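Local coordinates for protein dTDP-4-dehydrorhamnose 3-epimerase (Streptomyces niveus, PDB 2C0Z) that works as a sugar-nucleotide 3-epimerase, acting together with NovU on dTDP-4-keto-6-deoxy-D-glucose to make the deoxysugar precursor of the antibiotic novobiocin, at residues E26-A29 and V34-D37. Sequence-based numbering, arbitrary orientation.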
ATOM      1  N   GLU A  26      -7.525   5.383  10.558  1.00  9.84           N
ATOM      2  CA  GLU A  26      -8.826   6.050  10.562  1.00 10.59           C
ATOM      3  C   GLU A  26      -9.717   5.221   9.639  1.00 11.04           C
ATOM      4  O   GLU A  26      -9.449   5.100   8.465  1.00 11.99           O
ATOM      5  CB  GLU A  26      -8.738   7.489  10.057  1.00 12.23           C
ATOM      6  CG  GLU A  26     -10.096   8.191  10.162  1.00 15.72           C
ATOM      7  CD  GLU A  26     -10.140   9.582   9.568  1.00 23.88           C
ATOM      8  OE1 GLU A  26      -9.108  10.064   9.069  1.00 30.92           O
ATOM      9  OE2 GLU A  26     -11.245  10.215   9.624  1.00 31.12           O
ATOM     10  N   GLN A  27     -10.754   4.609  10.191  1.00 10.40           N
ATOM     11  CA  GLN A  27     -11.572   3.642   9.450  1.00 10.36           C
ATOM     12  C   GLN A  27     -13.064   3.918   9.654  1.00 10.84           C
ATOM     13  O   GLN A  27     -13.496   4.231  10.767  1.00 10.51           O
ATOM     14  CB  GLN A  27     -11.244   2.233   9.971  1.00 11.09           C
ATOM     15  CG  GLN A  27     -12.068   1.082   9.338  1.00 10.77           C
ATOM     16  CD  GLN A  27     -11.437  -0.284   9.560  1.00 12.75           C
ATOM     17  OE1 GLN A  27     -10.805  -0.822   8.651  1.00 16.53           O
ATOM     18  NE2 GLN A  27     -11.596  -0.843  10.747  1.00 13.90           N
ATOM     19  N   ARG A  28     -13.827   3.802   8.567  1.00 11.45           N
ATOM     20  CA  ARG A  28     -15.262   3.844   8.585  1.00 13.56           C
ATOM     21  C   ARG A  28     -15.804   2.735   7.718  1.00 14.56           C
ATOM     22  O   ARG A  28     -15.154   2.290   6.754  1.00 13.92           O
ATOM     23  CB  ARG A  28     -15.814   5.173   8.095  1.00 14.61           C
ATOM     24  CG  ARG A  28     -15.598   5.528   6.679  1.00 20.70           C
ATOM     25  CD  ARG A  28     -16.216   6.903   6.291  1.00 26.88           C
ATOM     26  NE  ARG A  28     -16.144   7.121   4.838  1.00 32.35           N
ATOM     27  CZ  ARG A  28     -15.355   8.005   4.218  1.00 36.69           C
ATOM     28  NH1 ARG A  28     -14.531   8.801   4.900  1.00 39.60           N
ATOM     29  NH2 ARG A  28     -15.389   8.104   2.889  1.00 37.64           N
ATOM     30  N   ALA A  29     -17.016   2.302   8.057  1.00 15.95           N
ATOM     31  CA  ALA A  29     -17.713   1.336   7.229  1.00 17.88           C
ATOM     32  C   ALA A  29     -19.165   1.806   6.935  1.00 19.79           C
ATOM     33  O   ALA A  29     -19.789   2.502   7.751  1.00 20.84           O
ATOM     34  CB  ALA A  29     -17.678   0.005   7.888  1.00 18.54           C
ATOM     35  N   VAL A  34     -15.831  -0.369   3.065  1.00 12.13           N
ATOM     36  CA  VAL A  34     -14.977   0.094   4.152  1.00 12.03           C
ATOM     37  C   VAL A  34     -13.973   1.047   3.548  1.00 11.33           C
ATOM     38  O   VAL A  34     -13.483   0.802   2.457  1.00 12.24           O
ATOM     39  CB  VAL A  34     -14.251  -1.097   4.780  1.00 12.34           C
ATOM     40  CG1 VAL A  34     -13.358  -0.659   5.933  1.00 13.60           C
ATOM     41  CG2 VAL A  34     -15.240  -2.132   5.268  1.00 15.11           C
ATOM     42  N   PHE A  35     -13.688   2.137   4.252  1.00 11.33           N
ATOM     43  CA  PHE A  35     -12.690   3.105   3.839  1.00 10.87           C
ATOM     44  C   PHE A  35     -11.795   3.456   4.987  1.00 10.43           C
ATOM     45  O   PHE A  35     -12.252   3.751   6.089  1.00 11.34           O
ATOM     46  CB  PHE A  35     -13.353   4.366   3.305  1.00 12.23           C
ATOM     47  CG  PHE A  35     -12.363   5.235   2.524  0.50 12.84           C
ATOM     48  CD1 PHE A  35     -11.852   4.830   1.305  0.50 15.42           C
ATOM     49  CD2 PHE A  35     -11.867   6.408   3.087  0.50 15.06           C
ATOM     50  CE1 PHE A  35     -10.896   5.604   0.622  0.50 16.47           C
ATOM     51  CE2 PHE A  35     -10.923   7.202   2.415  0.50 15.76           C
ATOM     52  CZ  PHE A  35     -10.435   6.804   1.188  0.50 16.65           C
ATOM     53  N   LEU A  36     -10.507   3.441   4.732  1.00  9.50           N
ATOM     54  CA  LEU A  36      -9.574   3.813   5.770  1.00  9.40           C
ATOM     55  C   LEU A  36      -8.349   4.545   5.283  1.00  8.64           C
ATOM     56  O   LEU A  36      -7.894   4.356   4.167  1.00  9.82           O
ATOM     57  CB  LEU A  36      -9.159   2.588   6.574  1.00 11.07           C
ATOM     58  CG  LEU A  36      -8.533   1.430   5.824  1.00 11.35           C
ATOM     59  CD1 LEU A  36      -7.509   0.752   6.715  1.00 13.09           C
ATOM     60  CD2 LEU A  36      -9.613   0.431   5.318  1.00 12.40           C
ATOM     61  N   ASP A  37      -7.803   5.343   6.184  1.00  9.48           N
ATOM     62  CA  ASP A  37      -6.505   6.023   6.055  1.00 10.21           C
ATOM     63  C   ASP A  37      -5.551   5.194   6.908  1.00  9.28           C
ATOM     64  O   ASP A  37      -5.726   5.116   8.131  1.00  9.96           O
ATOM     65  CB  ASP A  37      -6.471   7.460   6.623  0.50 11.06           C
ATOM     66  CG  ASP A  37      -7.453   8.419   5.969  0.50 14.59           C
ATOM     67  OD1 ASP A  37      -7.873   8.206   4.831  0.50 16.77           O
ATOM     68  OD2 ASP A  37      -7.857   9.457   6.559  0.50 19.88           O
TER
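R28 and F35 exchange both of their backbone hydrogen bonds: R28 N donates to F35 O at 2.9 Å, and F35 N returns a nearly straight bond to R28 O. E26 and D37 form the second hydrogen-bonded pair. Here D37 N reaches E26 O at 2.8 Å, whereas the return bond, from E26 N to D37 O, is more bent at 141°. These four bonds satisfy every backbone N-H and C=O of the two pairs. Three carbonyls also receive CA-H...O contacts, L36 CA lying 3.0 Å from E26 O, Q27 CA 3.4 Å from F35 O and V34 CA 3.4 Å from R28 O.

On the face bearing E26, R28, F35 and D37, the arginine and phenylalanine side chains run alongside each other. In one of the two conformers of F35, CD2 sits over one face of the guanidinium, toward its rim, 3.9 Å from R28 NH2, with the two planes 32° apart. Outside the two strands, R28 NH2 has a weak, long ion pair with a bound sulfate. The close approach of the acceptors E26 OE1 and D37 OD2, 2.9 Å, belongs to one of two D37 conformers and is doubtful.

On the other face, Q27 holds CG opposite its backbone N and the chain runs on extended, bringing OE1 to 3.7 Å from V34 CG1, while NE2 is satisfied by R6 O. L36 O accepts a hydrogen bond from N58 of the second subunit, and residues 34-37 pair with an antiparallel strand of that chain. D37 is a probable substrate-binding residue, by analogy with relatives. The alternating hydrogen-bonded and non-hydrogen-bonded pairs, axes at 170° and short connection are those of a beta hairpin, strands 20-30 and 33-40, whose sheet continues across the dimer interface of this RmlC-like cupin.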